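Local coordinates for protein aminotransferase, class III (Deinococcus radiodurans, PDB 3I4J) that probably transfers amino groups between substrates with the help of pyridoxal phosphate, at residues 78-83 with 312-317; 19-24 with 404-409; 91-96 with 102-107; 244-247 with 251-254; 125-130 with 211-216. The protein carries 1 engineered substitution. All blocks are in the same frame, centred on the assembly; numbering follows the deposited sequence.

Interaction 1 (78-83 with 312-317); sequences AGRLAR and IVERED
Arg80 and Glu314 reach for each other from two helices whose CA atoms stand 10.5 Å apart at these residues, and they meet in a salt bridge. Arg80 NH2 donates to Glu314 OE1 over 2.7 Å at an N-H...O angle of 151°. The carboxylate oxygen is met on its syn side, by a donor standing somewhat out of the carboxylate plane, while the guanidinium and carboxylate planes lie only 15° apart. The two conformations differ. Glu314 runs out extended beyond CG, whereas Arg80 folds at chi2 and again at chi3 (-58°), which turns its NE back toward its own helix. That fold lets one water complete the bridge: it accepts from Arg80 NE (2.8 Å) and donates both to Arg80 O and to Glu314 OE2, each at 2.8 Å. Both carboxylate oxygens are thus engaged, one directly and one through water, which should limit rotation of the group. Arg80 NH2 also forms a salt bridge with Asp311, one turn earlier on the helix of Glu314, and the Arg80 side chain also touches Leu307 and Leu310. A partly exposed, water-completed salt bridge of this kind is an interhelical tie, here joining helix 72-84 to the C-terminal end of helix 300-315.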
# COMPACT_ATOMS: atom_id res chain seq x y z
N ALA C 78 12.36 -12.84 -6.48
CA ALA C 78 11.40 -13.29 -7.49
C ALA C 78 11.65 -14.76 -7.85
O ALA C 78 10.71 -15.55 -7.90
CB ALA C 78 11.51 -12.43 -8.75
N GLY C 79 12.91 -15.11 -8.08
CA GLY C 79 13.24 -16.49 -8.41
C GLY C 79 12.99 -17.44 -7.26
O GLY C 79 12.42 -18.52 -7.44
N ARG C 80 13.41 -17.03 -6.06
CA ARG C 80 13.22 -17.85 -4.87
C ARG C 80 11.75 -18.11 -4.60
O ARG C 80 11.35 -19.23 -4.30
CB ARG C 80 13.86 -17.17 -3.66
CG ARG C 80 15.38 -17.32 -3.58
CD ARG C 80 15.75 -18.74 -3.17
NE ARG C 80 15.17 -19.10 -1.88
CZ ARG C 80 15.55 -18.59 -0.72
NH1 ARG C 80 16.53 -17.70 -0.66
NH2 ARG C 80 14.93 -18.95 0.40
N LEU C 81 10.94 -17.06 -4.70
CA LEU C 81 9.51 -17.17 -4.45
C LEU C 81 8.84 -18.07 -5.48
O LEU C 81 8.06 -18.96 -5.13
CB LEU C 81 8.87 -15.78 -4.46
CG LEU C 81 7.35 -15.72 -4.31
CD1 LEU C 81 6.94 -16.28 -2.96
CD2 LEU C 81 6.89 -14.27 -4.45
N ALA C 82 9.13 -17.83 -6.76
CA ALA C 82 8.56 -18.61 -7.85
C ALA C 82 8.80 -20.10 -7.63
O ALA C 82 7.89 -20.91 -7.80
CB ALA C 82 9.15 -18.17 -9.18
N ARG C 83 10.02 -20.46 -7.25
CA ARG C 83 10.37 -21.86 -7.02
C ARG C 83 9.66 -22.45 -5.80
O ARG C 83 9.19 -23.59 -5.85
CB ARG C 83 11.89 -22.01 -6.88
CG ARG C 83 12.65 -21.79 -8.19
CD ARG C 83 14.13 -22.15 -8.07
NE ARG C 83 14.91 -21.18 -7.29
CZ ARG C 83 15.30 -19.99 -7.74
NH1 ARG C 83 14.97 -19.60 -8.97
NH2 ARG C 83 16.02 -19.19 -6.97
N ILE C 312 13.00 -18.54 6.29
CA ILE C 312 12.47 -19.13 7.51
C ILE C 312 11.36 -20.15 7.23
O ILE C 312 11.35 -21.25 7.80
CB ILE C 312 11.95 -18.02 8.44
CG1 ILE C 312 13.12 -17.15 8.89
CG2 ILE C 312 11.22 -18.63 9.64
CD1 ILE C 312 12.71 -15.89 9.64
N VAL C 313 10.44 -19.78 6.35
CA VAL C 313 9.33 -20.66 5.99
C VAL C 313 9.86 -21.99 5.46
O VAL C 313 9.34 -23.06 5.78
CB VAL C 313 8.43 -19.99 4.93
CG1 VAL C 313 7.42 -20.99 4.36
CG2 VAL C 313 7.70 -18.80 5.55
N GLU C 314 10.91 -21.92 4.64
CA GLU C 314 11.51 -23.13 4.07
C GLU C 314 12.37 -23.88 5.09
O GLU C 314 12.22 -25.09 5.27
CB GLU C 314 12.35 -22.77 2.84
CG GLU C 314 11.56 -22.10 1.73
CD GLU C 314 12.38 -21.84 0.48
OE1 GLU C 314 13.49 -21.27 0.60
OE2 GLU C 314 11.92 -22.19 -0.62
N ARG C 315 13.26 -23.16 5.76
CA ARG C 315 14.15 -23.78 6.74
C ARG C 315 13.40 -24.49 7.87
O ARG C 315 13.78 -25.58 8.29
CB ARG C 315 15.10 -22.74 7.32
CG ARG C 315 16.14 -23.33 8.27
CD ARG C 315 17.11 -22.26 8.75
NE ARG C 315 16.49 -21.35 9.71
CZ ARG C 315 16.43 -20.03 9.56
NH1 ARG C 315 16.95 -19.45 8.48
NH2 ARG C 315 15.84 -19.29 10.48
N GLU C 316 12.33 -23.87 8.36
CA GLU C 316 11.54 -24.45 9.45
C GLU C 316 10.39 -25.32 8.94
O GLU C 316 9.64 -25.88 9.74
CB GLU C 316 10.99 -23.35 10.36
CG GLU C 316 12.06 -22.44 10.96
CD GLU C 316 11.52 -21.46 12.00
OE1 GLU C 316 10.28 -21.29 12.09
OE2 GLU C 316 12.34 -20.86 12.72
N ASP C 317 10.27 -25.44 7.62
CA ASP C 317 9.20 -26.23 6.99
C ASP C 317 7.87 -25.88 7.64
O ASP C 317 7.15 -26.74 8.16
CB ASP C 317 9.48 -27.73 7.12
CG ASP C 317 8.44 -28.58 6.40
OD1 ASP C 317 7.84 -28.09 5.42
OD2 ASP C 317 8.22 -29.75 6.80
O HOH W 1 13.09 -20.76 -2.76

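Interaction 2 (19-24 with 404-409); sequences EGVFLY and GPPLSI
Ile409 N donates to Pro406 O over 2.9 Å, closing a type I beta turn that brings both residues up against Val21. The meeting itself is apolar, and a single methyl carries it. Val21 CG1 lies 3.8 Å from Ile409 CB and equally close to Ile409 CA; on the other partner it is 4.0 Å from Pro406 CG, with CB and CD of that ring at almost the same range. Such even spacing shows the methyl sitting against the body of the proline ring rather than at one atom. A chi1 of -57° puts Val21 CG1 anti to the carbonyl carbon, the methyl that meets Pro406 and Ile409, while Val21 CG2 lies over a face of the Phe22 ring, 3.6 Å above its plane and offset toward the rim. The Val21 and Ile409 side chains cross at about a right angle. Helix 411-428 lines the same spot, with Glu413 touching Val21 and Val414 touching Ile409. Val21 and Gly20 are the two central residues of a type II' turn, bounded by Glu19 N to Phe22 O (2.9 Å) and Phe22 N to Glu19 O (3.0 Å). This is a two-residue beta hairpin, its tip packed on the turn that leads into helix 411-428.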
# COMPACT_ATOMS: atom_id res chain seq x y z
N GLU C 19 6.18 -11.55 20.81
CA GLU C 19 7.14 -12.64 20.94
C GLU C 19 6.49 -13.96 20.54
O GLU C 19 5.61 -14.46 21.25
CB GLU C 19 7.61 -12.77 22.40
CG GLU C 19 8.30 -11.56 23.00
CD GLU C 19 8.63 -11.76 24.48
OE1 GLU C 19 9.34 -10.92 25.05
OE2 GLU C 19 8.16 -12.76 25.06
N GLY C 20 6.92 -14.54 19.43
CA GLY C 20 6.35 -15.80 18.99
C GLY C 20 4.88 -15.64 18.63
O GLY C 20 4.54 -14.82 17.77
N VAL C 21 4.01 -16.41 19.27
CA VAL C 21 2.59 -16.31 18.98
C VAL C 21 1.90 -15.36 19.96
O VAL C 21 0.67 -15.26 19.97
CB VAL C 21 1.90 -17.70 19.06
CG1 VAL C 21 2.58 -18.67 18.10
CG2 VAL C 21 1.95 -18.24 20.48
N PHE C 22 2.68 -14.65 20.77
CA PHE C 22 2.12 -13.74 21.77
C PHE C 22 2.34 -12.24 21.57
O PHE C 22 3.34 -11.81 21.02
CB PHE C 22 2.65 -14.11 23.16
CG PHE C 22 2.31 -15.50 23.59
CD1 PHE C 22 1.04 -15.80 24.06
CD2 PHE C 22 3.26 -16.51 23.51
CE1 PHE C 22 0.72 -17.10 24.45
CE2 PHE C 22 2.95 -17.81 23.90
CZ PHE C 22 1.68 -18.11 24.37
N LEU C 23 1.38 -11.47 22.07
CA LEU C 23 1.43 -10.01 22.03
C LEU C 23 1.30 -9.49 23.46
O LEU C 23 0.61 -10.09 24.29
CB LEU C 23 0.29 -9.45 21.18
CG LEU C 23 0.35 -9.70 19.67
CD1 LEU C 23 -0.92 -9.14 19.03
CD2 LEU C 23 1.58 -9.03 19.06
N TYR C 24 1.96 -8.37 23.76
CA TYR C 24 1.91 -7.78 25.10
C TYR C 24 1.54 -6.30 24.99
O TYR C 24 2.07 -5.61 24.12
CB TYR C 24 3.28 -7.89 25.78
CG TYR C 24 3.84 -9.30 25.89
CD1 TYR C 24 3.78 -10.00 27.09
CD2 TYR C 24 4.42 -9.93 24.78
CE1 TYR C 24 4.29 -11.30 27.19
CE2 TYR C 24 4.93 -11.22 24.87
CZ TYR C 24 4.86 -11.90 26.08
OH TYR C 24 5.34 -13.19 26.16
N GLY C 404 -6.57 -18.71 12.82
CA GLY C 404 -5.37 -18.99 12.06
C GLY C 404 -4.16 -18.40 12.74
O GLY C 404 -3.73 -17.30 12.39
N PRO C 405 -3.58 -19.11 13.71
CA PRO C 405 -2.40 -18.64 14.43
C PRO C 405 -1.16 -18.78 13.56
O PRO C 405 -1.22 -19.35 12.46
CB PRO C 405 -2.37 -19.57 15.65
CG PRO C 405 -2.88 -20.87 15.08
CD PRO C 405 -4.05 -20.41 14.24
N PRO C 406 -0.01 -18.26 14.02
CA PRO C 406 1.23 -18.35 13.25
C PRO C 406 1.59 -19.80 12.94
O PRO C 406 1.39 -20.69 13.77
CB PRO C 406 2.25 -17.69 14.17
CG PRO C 406 1.43 -16.65 14.88
CD PRO C 406 0.16 -17.41 15.21
N LEU C 407 2.13 -20.03 11.74
CA LEU C 407 2.51 -21.36 11.30
C LEU C 407 3.58 -21.98 12.20
O LEU C 407 3.81 -23.19 12.17
CB LEU C 407 3.02 -21.29 9.86
CG LEU C 407 1.97 -21.30 8.74
CD1 LEU C 407 0.78 -20.45 9.13
CD2 LEU C 407 2.59 -20.83 7.43
N SER C 408 4.22 -21.13 13.00
CA SER C 408 5.26 -21.55 13.93
C SER C 408 4.73 -21.91 15.32
O SER C 408 5.51 -22.22 16.23
CB SER C 408 6.29 -20.43 14.05
OG SER C 408 5.63 -19.18 14.23
N ILE C 409 3.41 -21.87 15.50
CA ILE C 409 2.81 -22.19 16.79
C ILE C 409 3.16 -23.62 17.21
O ILE C 409 3.24 -24.51 16.36
CB ILE C 409 1.28 -22.02 16.73
CG1 ILE C 409 0.68 -22.19 18.13
CG2 ILE C 409 0.67 -23.03 15.76
CD1 ILE C 409 -0.78 -21.77 18.20

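Interaction 3 (91-96 with 102-107); sequences RFWAVS and TESAVK
Trp93 and Ser104 supply the polar link between the strand and the helix. Trp93 NE1 donates to Ser104 OG over 3.0 Å, at a noticeably bent N-H...O angle of 141°; the oxygen lies at the edge of the indole, tilted 17° from its plane. Ser104 OG has a second bond, to Glu100 O one turn back in its own helix. Because a carbonyl can only accept, the hydroxyl donates to Glu100 O and accepts from the indole N-H, which fixes its rotation.

Van der Waals contacts add modestly to this link. Ser104 CB stands 3.5 Å from Trp93 NE1 and 3.7 Å from Trp93 CD1, while Val95 CG1 approaches Ser104 OG to 4.3 Å. With CG anti to the backbone N (chi1 170°), Trp93 carries its pyrrole edge across the 8.5 Å that part its CA from that of Ser104.

Strand 91-95 is, within this chain, an outermost strand of the seven-stranded mixed sheet and pairs with the antiparallel strand 271-275, the topology of the large domain of fold-type I pyridoxal-phosphate enzymes; Phe92 also bonds through its backbone to the second subunit. In that fold the turn leading from this strand into helix 98-115 probably helps hold the cofactor phosphate.

One aromatic contact flanks the indole: Phe290 meets it edge-to-face, and Lys107 makes a cation-pi contact with that phenylalanine. A leucine in place of Trp93 would probably leave Ser104 OG without its donor and open a gap beside Phe290. Arg7 of the second subunit packs against Trp93 as well.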
# COMPACT_ATOMS: atom_id res chain seq x y z
N ARG C 91 6.40 -15.01 -13.50
CA ARG C 91 6.93 -13.66 -13.30
C ARG C 91 6.26 -12.97 -12.13
O ARG C 91 5.04 -12.91 -12.05
CB ARG C 91 6.71 -12.84 -14.57
CG ARG C 91 7.50 -13.34 -15.77
CD ARG C 91 8.95 -12.89 -15.70
NE ARG C 91 9.71 -13.32 -16.87
CZ ARG C 91 10.80 -12.72 -17.33
NH1 ARG C 91 11.28 -11.64 -16.72
NH2 ARG C 91 11.42 -13.20 -18.40
N PHE C 92 7.08 -12.42 -11.24
CA PHE C 92 6.63 -11.75 -10.02
C PHE C 92 6.47 -10.24 -10.15
O PHE C 92 7.42 -9.52 -10.44
CB PHE C 92 7.60 -12.07 -8.88
CG PHE C 92 7.22 -11.46 -7.56
CD1 PHE C 92 5.97 -11.70 -6.99
CD2 PHE C 92 8.12 -10.64 -6.88
CE1 PHE C 92 5.63 -11.14 -5.76
CE2 PHE C 92 7.78 -10.07 -5.65
CZ PHE C 92 6.53 -10.32 -5.09
N TRP C 93 5.24 -9.78 -9.93
CA TRP C 93 4.91 -8.36 -9.97
C TRP C 93 4.71 -7.97 -8.50
O TRP C 93 3.70 -8.33 -7.89
CB TRP C 93 3.61 -8.16 -10.77
CG TRP C 93 3.05 -6.77 -10.67
CD1 TRP C 93 1.86 -6.40 -10.09
CD2 TRP C 93 3.63 -5.57 -11.19
NE1 TRP C 93 1.67 -5.05 -10.22
CE2 TRP C 93 2.74 -4.51 -10.89
CE3 TRP C 93 4.82 -5.29 -11.89
CZ2 TRP C 93 3.01 -3.19 -11.27
CZ3 TRP C 93 5.08 -3.97 -12.26
CH2 TRP C 93 4.17 -2.93 -11.94
N ALA C 94 5.68 -7.25 -7.95
CA ALA C 94 5.64 -6.86 -6.55
C ALA C 94 4.91 -5.55 -6.31
O ALA C 94 5.07 -4.59 -7.06
CB ALA C 94 7.07 -6.76 -6.00
N VAL C 95 4.09 -5.53 -5.26
CA VAL C 95 3.36 -4.33 -4.86
C VAL C 95 3.37 -4.26 -3.33
O VAL C 95 4.01 -5.09 -2.67
CB VAL C 95 1.91 -4.30 -5.41
CG1 VAL C 95 1.93 -4.13 -6.92
CG2 VAL C 95 1.16 -5.56 -5.01
N SER C 96 2.67 -3.29 -2.76
CA SER C 96 2.66 -3.11 -1.31
C SER C 96 1.50 -3.74 -0.55
O SER C 96 1.62 -4.02 0.64
CB SER C 96 2.72 -1.62 -0.97
OG SER C 96 3.87 -1.01 -1.53
N THR C 102 -4.50 -7.57 -6.30
CA THR C 102 -5.73 -8.06 -6.89
C THR C 102 -6.13 -7.22 -8.10
O THR C 102 -6.48 -7.75 -9.15
CB THR C 102 -6.87 -8.04 -5.86
OG1 THR C 102 -6.53 -8.91 -4.77
CG2 THR C 102 -8.17 -8.50 -6.50
N GLU C 103 -6.08 -5.90 -7.95
CA GLU C 103 -6.41 -5.03 -9.05
C GLU C 103 -5.42 -5.22 -10.21
O GLU C 103 -5.81 -5.16 -11.38
CB GLU C 103 -6.42 -3.57 -8.59
CG GLU C 103 -7.52 -3.26 -7.58
CD GLU C 103 -8.92 -3.61 -8.08
OE1 GLU C 103 -9.33 -3.09 -9.14
OE2 GLU C 103 -9.62 -4.41 -7.41
N SER C 104 -4.16 -5.47 -9.88
CA SER C 104 -3.14 -5.68 -10.91
C SER C 104 -3.51 -6.94 -11.69
O SER C 104 -3.40 -6.97 -12.91
CB SER C 104 -1.75 -5.87 -10.30
OG SER C 104 -1.27 -4.67 -9.71
N ALA C 105 -3.95 -7.97 -10.97
CA ALA C 105 -4.32 -9.24 -11.59
C ALA C 105 -5.47 -9.08 -12.58
O ALA C 105 -5.46 -9.66 -13.67
CB ALA C 105 -4.70 -10.25 -10.51
N VAL C 106 -6.47 -8.30 -12.19
CA VAL C 106 -7.63 -8.04 -13.03
C VAL C 106 -7.21 -7.25 -14.27
O VAL C 106 -7.60 -7.57 -15.39
CB VAL C 106 -8.70 -7.25 -12.25
CG1 VAL C 106 -9.80 -6.78 -13.18
CG2 VAL C 106 -9.28 -8.12 -11.15
N LYS C 107 -6.39 -6.23 -14.06
CA LYS C 107 -5.92 -5.39 -15.15
C LYS C 107 -5.16 -6.26 -16.16
O LYS C 107 -5.37 -6.14 -17.38
CB LYS C 107 -5.00 -4.29 -14.60
CG LYS C 107 -4.66 -3.17 -15.57
CD LYS C 107 -3.60 -3.58 -16.58
CE LYS C 107 -3.21 -2.41 -17.48
NZ LYS C 107 -2.61 -1.29 -16.70

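Interaction 4 (244-247 with 251-254); sequences LALS and GVTP
Gly251 N donates to Ser247 O over 2.8 Å, at an N-H...O angle of 140° and tilted 33° from the carbonyl plane, which ties the chain back to the 3-10 segment that includes residues 245-247. Gly251 has left-handed backbone angles, suited to a residue without a side chain, and its nitrogen comes round to meet the carbonyl there.

Among the side chains Leu246 does most of the work. Its CG is anti to the backbone N (chi1 -173°), which sends the branch toward 251-254, and CD2 becomes the leading atom. Leu246 CD2 touches Pro254 CD at 3.5 Å and Pro254 CB at 3.8 Å, lying against the pyrrolidine ring as the two side chains slide past each other in opposite directions. The same methyl stands 4.0 Å from Val252 CG1, a side chain that Leu246 crosses at a slant. Val252 O approaches the base of this branch, 3.7 Å from Leu246 CG, and also comes within 3.8 Å of Ser247 CA.

The neighbourhood has two characters. Glu232 receives the backbone N-H groups of Ala245 and Leu246 at the start of the 3-10 segment, and Arg218 holds Thr253 O. On the apolar side Leu246 reaches Phe228 and Ala230 of strand 227-231, and Pro254 packs on Ala230 too.

Chemically, then, one backbone hydrogen bond supplies the polar tie, and methyl and ring carbons the packing. The bond uses backbone atoms alone, though the left-handed angles of Gly251 suit a glycine, whereas the apolar part rests largely on the branch of Leu246 against Val252 and Pro254, the latter just ahead of strand 256-259.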
# COMPACT_ATOMS: atom_id res chain seq x y z
N LEU C 244 1.01 -23.06 -1.97
CA LEU C 244 -0.18 -22.34 -2.44
C LEU C 244 -1.31 -23.33 -2.16
O LEU C 244 -1.17 -24.52 -2.44
CB LEU C 244 -0.10 -22.01 -3.93
CG LEU C 244 0.90 -20.94 -4.36
CD1 LEU C 244 0.93 -20.83 -5.87
CD2 LEU C 244 0.52 -19.60 -3.73
N ALA C 245 -2.41 -22.85 -1.60
CA ALA C 245 -3.53 -23.72 -1.27
C ALA C 245 -4.11 -24.44 -2.48
O ALA C 245 -4.58 -25.58 -2.37
CB ALA C 245 -4.64 -22.92 -0.57
N LEU C 246 -4.09 -23.78 -3.63
CA LEU C 246 -4.64 -24.36 -4.85
C LEU C 246 -4.01 -25.70 -5.20
O LEU C 246 -4.68 -26.60 -5.72
CB LEU C 246 -4.46 -23.40 -6.03
CG LEU C 246 -5.14 -23.80 -7.35
CD1 LEU C 246 -6.64 -23.87 -7.13
CD2 LEU C 246 -4.81 -22.79 -8.45
N SER C 247 -2.72 -25.83 -4.90
CA SER C 247 -1.96 -27.05 -5.19
C SER C 247 -2.46 -28.29 -4.45
O SER C 247 -2.14 -29.41 -4.84
CB SER C 247 -0.48 -26.84 -4.85
OG SER C 247 0.07 -25.81 -5.65
N GLY C 251 -2.16 -30.63 -7.41
CA GLY C 251 -1.11 -29.77 -7.92
C GLY C 251 -1.53 -28.77 -8.98
O GLY C 251 -0.69 -28.26 -9.71
N VAL C 252 -2.82 -28.49 -9.07
CA VAL C 252 -3.32 -27.53 -10.05
C VAL C 252 -2.63 -26.18 -9.89
O VAL C 252 -2.35 -25.74 -8.78
CB VAL C 252 -4.86 -27.33 -9.92
CG1 VAL C 252 -5.30 -26.10 -10.71
CG2 VAL C 252 -5.59 -28.57 -10.45
N THR C 253 -2.35 -25.54 -11.02
CA THR C 253 -1.70 -24.23 -11.02
C THR C 253 -2.57 -23.26 -11.80
O THR C 253 -3.22 -23.63 -12.78
CB THR C 253 -0.30 -24.29 -11.67
OG1 THR C 253 -0.40 -24.82 -13.00
CG2 THR C 253 0.63 -25.16 -10.83
N PRO C 254 -2.61 -21.99 -11.36
CA PRO C 254 -3.41 -20.97 -12.03
C PRO C 254 -2.57 -20.26 -13.09
O PRO C 254 -1.40 -20.58 -13.27
CB PRO C 254 -3.78 -20.03 -10.88
CG PRO C 254 -2.49 -20.01 -10.09
CD PRO C 254 -2.00 -21.46 -10.12

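Interaction 5 (125-130 with 211-216); sequences ITRVPS and PGYYER
Arg127 and Tyr213 approach from opposite directions, while Tyr214 crosses the arginine obliquely, so that both phenol oxygens arrive at the edge of one guanidinium. The guanidinium plane stands 54° from the Tyr213 ring and turned by nearly the same amount from that of Tyr214; neither ring is stacked on it. What the group presents is its in-plane N-H bonds. Arg127 NH1 donates to Tyr214 OH over 3.0 Å at 159°, and to Tyr213 OH over 3.1 Å just as straight. Arg127 NH2 adds a longer bond of 3.3 Å to Tyr214 OH, so that one oxygen is gripped end-on by two nitrogens. The chain is straight until a bend at chi3 (60°), which swings the guanidinium round to the two hydroxyls; Arg127 CD lies 3.3 Å from Tyr213 OH.

The rings also order each other: Tyr213 turns its edge onto a face of Tyr214, with CD2 of Tyr213 3.5 Å above the plane of the Tyr214 ring and over its centre. Tyr214 OH donates to Pro198 O, and Arg127 NH2 has a weak bond to Glu197 O. A methionine in place of Arg127 would probably leave both phenol oxygens without their donor and the Tyr213 ring freer to turn. A buried guanidinium bonded to two phenol hydroxyls, and weakly to Glu197 O, is likely to polarise the phenols, and its N-H bonds tie the end of strand 123-127 to the first turn of helix 213-224.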
# COMPACT_ATOMS: atom_id res chain seq x y z
N ILE C 125 -15.37 -13.37 -13.80
CA ILE C 125 -16.25 -14.16 -12.96
C ILE C 125 -15.64 -14.32 -11.58
O ILE C 125 -14.46 -14.61 -11.45
CB ILE C 125 -16.46 -15.58 -13.54
CG1 ILE C 125 -17.12 -15.48 -14.91
CG2 ILE C 125 -17.32 -16.41 -12.57
CD1 ILE C 125 -17.20 -16.80 -15.66
N THR C 126 -16.45 -14.08 -10.55
CA THR C 126 -16.02 -14.27 -9.17
C THR C 126 -17.08 -15.17 -8.54
O THR C 126 -18.15 -15.38 -9.11
CB THR C 126 -15.86 -12.94 -8.39
OG1 THR C 126 -17.07 -12.19 -8.44
CG2 THR C 126 -14.71 -12.13 -8.99
N ARG C 127 -16.80 -15.68 -7.35
CA ARG C 127 -17.71 -16.62 -6.71
C ARG C 127 -18.28 -16.16 -5.37
O ARG C 127 -17.56 -15.59 -4.55
CB ARG C 127 -16.96 -17.94 -6.53
CG ARG C 127 -17.77 -19.13 -6.06
CD ARG C 127 -16.82 -20.32 -5.87
NE ARG C 127 -15.79 -20.01 -4.88
CZ ARG C 127 -14.66 -20.69 -4.71
NH1 ARG C 127 -14.39 -21.74 -5.47
NH2 ARG C 127 -13.79 -20.31 -3.79
N VAL C 128 -19.57 -16.42 -5.17
CA VAL C 128 -20.23 -16.07 -3.92
C VAL C 128 -19.51 -16.85 -2.82
O VAL C 128 -19.17 -18.02 -3.00
CB VAL C 128 -21.72 -16.50 -3.95
CG1 VAL C 128 -22.38 -16.22 -2.61
CG2 VAL C 128 -22.46 -15.76 -5.06
N PRO C 129 -19.24 -16.22 -1.67
CA PRO C 129 -19.56 -14.84 -1.29
C PRO C 129 -18.31 -13.95 -1.31
O PRO C 129 -18.26 -12.93 -0.63
CB PRO C 129 -20.09 -15.01 0.12
CG PRO C 129 -19.10 -16.01 0.68
CD PRO C 129 -18.87 -17.00 -0.47
N SER C 130 -17.31 -14.37 -2.07
CA SER C 130 -16.05 -13.63 -2.17
C SER C 130 -16.20 -12.38 -3.05
O SER C 130 -17.03 -11.52 -2.79
CB SER C 130 -14.96 -14.53 -2.76
OG SER C 130 -14.86 -15.76 -2.04
N PRO C 211 -12.80 -32.38 -3.09
CA PRO C 211 -11.74 -32.81 -4.00
C PRO C 211 -12.30 -32.84 -5.42
O PRO C 211 -13.50 -33.08 -5.62
CB PRO C 211 -11.39 -34.20 -3.48
CG PRO C 211 -11.60 -34.05 -2.00
CD PRO C 211 -12.92 -33.30 -1.95
N GLY C 212 -11.44 -32.58 -6.40
CA GLY C 212 -11.86 -32.59 -7.80
C GLY C 212 -12.37 -31.27 -8.34
O GLY C 212 -12.45 -31.09 -9.56
N TYR C 213 -12.69 -30.33 -7.45
CA TYR C 213 -13.23 -29.04 -7.87
C TYR C 213 -12.29 -28.19 -8.73
O TYR C 213 -12.63 -27.84 -9.86
CB TYR C 213 -13.64 -28.23 -6.62
CG TYR C 213 -14.33 -26.92 -6.91
CD1 TYR C 213 -15.73 -26.84 -6.95
CD2 TYR C 213 -13.60 -25.74 -7.08
CE1 TYR C 213 -16.38 -25.62 -7.12
CE2 TYR C 213 -14.24 -24.52 -7.26
CZ TYR C 213 -15.62 -24.46 -7.27
OH TYR C 213 -16.25 -23.25 -7.38
N TYR C 214 -11.12 -27.86 -8.20
CA TYR C 214 -10.21 -27.02 -8.98
C TYR C 214 -9.59 -27.70 -10.19
O TYR C 214 -9.18 -27.03 -11.14
CB TYR C 214 -9.15 -26.42 -8.07
CG TYR C 214 -9.76 -25.39 -7.14
CD1 TYR C 214 -10.36 -24.24 -7.65
CD2 TYR C 214 -9.82 -25.62 -5.77
CE1 TYR C 214 -11.02 -23.33 -6.80
CE2 TYR C 214 -10.47 -24.73 -4.92
CZ TYR C 214 -11.07 -23.59 -5.44
OH TYR C 214 -11.74 -22.74 -4.58
N GLU C 215 -9.51 -29.03 -10.16
CA GLU C 215 -8.98 -29.76 -11.31
C GLU C 215 -9.94 -29.49 -12.47
O GLU C 215 -9.52 -29.21 -13.59
CB GLU C 215 -8.91 -31.26 -11.03
CG GLU C 215 -7.85 -31.67 -10.01
CD GLU C 215 -8.32 -31.61 -8.56
OE1 GLU C 215 -9.38 -31.01 -8.28
OE2 GLU C 215 -7.62 -32.17 -7.70
N ARG C 216 -11.24 -29.57 -12.18
CA ARG C 216 -12.27 -29.32 -13.19
C ARG C 216 -12.31 -27.85 -13.58
O ARG C 216 -12.46 -27.52 -14.76
CB ARG C 216 -13.64 -29.79 -12.69
CG ARG C 216 -14.80 -29.57 -13.67
CD ARG C 216 -14.54 -30.21 -15.03
NE ARG C 216 -14.25 -31.63 -14.91
CZ ARG C 216 -15.16 -32.58 -14.68
NH1 ARG C 216 -16.44 -32.26 -14.55
NH2 ARG C 216 -14.78 -33.84 -14.55

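How the interactions relate
Interactions 3, 4 and 5 belong to the seven-stranded sheet and its surroundings: interaction 3 lies at the outer strand 91-95, interaction 5 at strand 123-127, their centres 21 Å apart, and interaction 4 in the loop before strand 256-259. Interactions 4 and 5 form one cluster, 12 Å between centres, where Leu246 packs on Tyr214 and Val252 on Glu215. Interactions 1 and 3 join through Phe92, which Ala78 and Leu81 touch, and both reach the second subunit. Interaction 2 pairs chain regions 380 residues apart, and interaction 1 falls between them, enclosing interactions 3, 5 and 4 in that order. Interaction 2 thus joins regions near the two chain ends, its centre about 28 Å from that of interaction 3, away from the large sheet.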